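Local atomic coordinates of CYCLIN domain-containing protein (PDB entry 6Z3U), a protein that probably acts as the cyclin H-type regulatory subunit of the CAK complex, supporting the activity of its cyclin-dependent kinase. Residues Met197-Leu202 / Ala252-Gln257. Numbering follows the deposited sequence.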
ATOM      1  N   MET A 197      -0.352  24.462  -1.981  1.00 69.76           N
ATOM      2  CA  MET A 197      -0.343  24.873  -3.380  1.00 62.17           C
ATOM      3  C   MET A 197      -1.654  25.546  -3.769  1.00 72.97           C
ATOM      4  O   MET A 197      -1.652  26.546  -4.498  1.00 77.57           O
ATOM      5  CB  MET A 197      -0.048  23.675  -4.281  1.00 60.69           C
ATOM      6  CG  MET A 197       1.381  23.177  -4.146  1.00 59.77           C
ATOM      7  SD  MET A 197       1.759  21.717  -5.129  1.00 57.99           S
ATOM      8  CE  MET A 197       0.786  20.463  -4.304  1.00 55.60           C
ATOM      9  N   GLU A 198      -2.785  25.017  -3.297  1.00 68.04           N
ATOM     10  CA  GLU A 198      -4.062  25.662  -3.587  1.00 70.67           C
ATOM     11  C   GLU A 198      -4.094  27.081  -3.032  1.00 76.46           C
ATOM     12  O   GLU A 198      -4.675  27.984  -3.648  1.00 76.02           O
ATOM     13  CB  GLU A 198      -5.214  24.831  -3.019  1.00 69.06           C
ATOM     14  CG  GLU A 198      -6.592  25.450  -3.228  1.00 84.02           C
ATOM     15  CD  GLU A 198      -6.924  25.680  -4.690  1.00 93.34           C
ATOM     16  OE1 GLU A 198      -6.633  24.788  -5.516  1.00 85.65           O
ATOM     17  OE2 GLU A 198      -7.474  26.756  -5.013  1.00 95.82           O
ATOM     18  N   LEU A 199      -3.472  27.299  -1.870  1.00 80.15           N
ATOM     19  CA  LEU A 199      -3.405  28.642  -1.304  1.00 71.92           C
ATOM     20  C   LEU A 199      -2.430  29.526  -2.071  1.00 76.99           C
ATOM     21  O   LEU A 199      -2.657  30.736  -2.196  1.00 74.63           O
ATOM     22  CB  LEU A 199      -3.001  28.576   0.170  1.00 73.28           C
ATOM     23  CG  LEU A 199      -4.048  28.034   1.143  1.00 75.75           C
ATOM     24  CD1 LEU A 199      -3.387  27.558   2.428  1.00 72.97           C
ATOM     25  CD2 LEU A 199      -5.087  29.104   1.443  1.00 75.59           C
ATOM     26  N   SER A 200      -1.347  28.946  -2.595  1.00 79.65           N
ATOM     27  CA  SER A 200      -0.368  29.734  -3.332  1.00 71.52           C
ATOM     28  C   SER A 200      -0.971  30.400  -4.559  1.00 85.00           C
ATOM     29  O   SER A 200      -0.404  31.376  -5.064  1.00 76.90           O
ATOM     30  CB  SER A 200       0.807  28.848  -3.748  1.00 70.12           C
ATOM     31  OG  SER A 200       1.498  28.353  -2.615  1.00 68.52           O
ATOM     32  N   THR A 201      -2.107  29.901  -5.050  1.00 91.12           N
ATOM     33  CA  THR A 201      -2.756  30.500  -6.209  1.00 88.24           C
ATOM     34  C   THR A 201      -3.474  31.799  -5.869  1.00 82.85           C
ATOM     35  O   THR A 201      -3.758  32.590  -6.775  1.00 88.60           O
ATOM     36  CB  THR A 201      -3.751  29.512  -6.829  1.00 80.87           C
ATOM     37  OG1 THR A 201      -4.862  29.320  -5.944  1.00 78.72           O
ATOM     38  CG2 THR A 201      -3.079  28.170  -7.092  1.00 74.54           C
ATOM     39  N   LEU A 202      -3.774  32.033  -4.597  1.00 84.32           N
ATOM     40  CA  LEU A 202      -4.418  33.282  -4.197  1.00 91.62           C
ATOM     41  C   LEU A 202      -3.399  34.418  -4.230  1.00 94.19           C
ATOM     42  O   LEU A 202      -2.289  34.261  -3.710  1.00 96.15           O
ATOM     43  CB  LEU A 202      -5.014  33.139  -2.797  1.00 91.31           C
ATOM     44  CG  LEU A 202      -6.380  32.455  -2.686  1.00 82.50           C
ATOM     45  CD1 LEU A 202      -6.421  31.141  -3.448  1.00 80.28           C
ATOM     46  CD2 LEU A 202      -6.728  32.225  -1.222  1.00 89.69           C
ATOM     47  N   ALA A 252      -6.878  28.355   6.912  1.00 72.05           N
ATOM     48  CA  ALA A 252      -7.767  27.197   6.904  1.00 71.72           C
ATOM     49  C   ALA A 252      -9.190  27.600   6.543  1.00 72.73           C
ATOM     50  O   ALA A 252      -9.842  26.952   5.717  1.00 72.02           O
ATOM     51  CB  ALA A 252      -7.734  26.503   8.266  1.00 73.31           C
ATOM     52  N   GLU A 253      -9.695  28.668   7.163  1.00 82.14           N
ATOM     53  CA  GLU A 253     -11.033  29.141   6.827  1.00 84.15           C
ATOM     54  C   GLU A 253     -11.097  29.604   5.377  1.00 81.62           C
ATOM     55  O   GLU A 253     -12.087  29.358   4.682  1.00 82.13           O
ATOM     56  CB  GLU A 253     -11.440  30.268   7.775  1.00 83.94           C
ATOM     57  CG  GLU A 253     -11.816  29.786   9.169  1.00 86.43           C
ATOM     58  CD  GLU A 253     -12.154  30.922  10.113  1.00101.42           C
ATOM     59  OE1 GLU A 253     -12.278  32.073   9.643  1.00115.80           O
ATOM     60  OE2 GLU A 253     -12.290  30.664  11.329  1.00101.99           O
ATOM     61  N   ARG A 254     -10.032  30.243   4.890  1.00 80.45           N
ATOM     62  CA  ARG A 254     -10.015  30.699   3.505  1.00 80.47           C
ATOM     63  C   ARG A 254     -10.184  29.532   2.542  1.00 78.01           C
ATOM     64  O   ARG A 254     -11.001  29.586   1.616  1.00 79.43           O
ATOM     65  CB  ARG A 254      -8.709  31.443   3.219  1.00 80.82           C
ATOM     66  CG  ARG A 254      -8.554  31.929   1.781  1.00 81.95           C
ATOM     67  CD  ARG A 254      -9.764  32.715   1.306  1.00 85.27           C
ATOM     68  NE  ARG A 254      -9.539  33.321  -0.004  1.00 86.75           N
ATOM     69  CZ  ARG A 254      -8.883  34.461  -0.203  1.00103.89           C
ATOM     70  NH1 ARG A 254      -8.731  34.930  -1.434  1.00 92.01           N
ATOM     71  NH2 ARG A 254      -8.367  35.128   0.822  1.00 98.79           N
ATOM     72  N   LEU A 255      -9.427  28.456   2.760  1.00 79.26           N
ATOM     73  CA  LEU A 255      -9.455  27.329   1.836  1.00 78.94           C
ATOM     74  C   LEU A 255     -10.834  26.678   1.800  1.00 75.58           C
ATOM     75  O   LEU A 255     -11.330  26.317   0.727  1.00 72.46           O
ATOM     76  CB  LEU A 255      -8.382  26.319   2.242  1.00 76.08           C
ATOM     77  CG  LEU A 255      -7.865  25.331   1.196  1.00 81.89           C
ATOM     78  CD1 LEU A 255      -7.527  26.043  -0.104  1.00 87.37           C
ATOM     79  CD2 LEU A 255      -6.642  24.605   1.737  1.00 64.27           C
ATOM     80  N   ILE A 256     -11.471  26.526   2.964  1.00 85.83           N
ATOM     81  CA  ILE A 256     -12.791  25.907   3.015  1.00 73.17           C
ATOM     82  C   ILE A 256     -13.833  26.805   2.362  1.00 76.35           C
ATOM     83  O   ILE A 256     -14.711  26.329   1.632  1.00 81.44           O
ATOM     84  CB  ILE A 256     -13.173  25.567   4.468  1.00 72.95           C
ATOM     85  CG1 ILE A 256     -12.152  24.599   5.072  1.00 69.85           C
ATOM     86  CG2 ILE A 256     -14.577  24.971   4.524  1.00 73.50           C
ATOM     87  CD1 ILE A 256     -12.347  24.338   6.549  1.00 69.69           C
ATOM     88  N   GLN A 257     -13.763  28.116   2.614  1.00 79.09           N
ATOM     89  CA  GLN A 257     -14.738  29.026   2.024  1.00 85.78           C
ATOM     90  C   GLN A 257     -14.656  29.005   0.503  1.00 93.90           C
ATOM     91  O   GLN A 257     -15.685  29.000  -0.184  1.00 85.02           O
ATOM     92  CB  GLN A 257     -14.514  30.451   2.535  1.00 88.24           C
ATOM     93  CG  GLN A 257     -14.726  30.662   4.030  1.00 91.76           C
ATOM     94  CD  GLN A 257     -16.123  30.330   4.506  1.00 93.66           C
ATOM     95  OE1 GLN A 257     -17.101  30.466   3.770  1.00 92.73           O
ATOM     96  NE2 GLN A 257     -16.224  29.896   5.759  1.00 86.47           N
TER
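L255 of helix 249-261 reaches helix 189-200 with one methyl, CD1. That methyl meets the aliphatic part of E198, with L255 CD1 3.3 Å from E198 CG. It also touches the branch point of L199, where L255 CD1 lies 4.2 Å from L199 CG. L255 has CG anti to its backbone N (chi1 -158°), which swings the leucine end toward the other helix. Beyond CG, E198 OE1 forms a salt bridge with R19 of the RING-type domain-containing protein chain.

The second contact sets a methyl against a charged, flat group. L202 CD2 sits over one face of the R254 guanidinium, 3.3 Å from R254 CZ and nearer the edge than the middle. D204 and D258 form salt bridges with the guanidinium. With an alanine in place of R254, D204 and D258 would probably lose this cationic partner, and L202 CD2 the face it rests on.

Within 197-202, T201 OG1 donates to E198 O at 2.7 Å, tying the turn to the helix.

The contact joins helix 189-200 and the loop after it to helix 249-261, within the cyclin C-terminal domain. L199 also packs on L210 of helix 207-221, while I256 and Q257 touch helix 313-330.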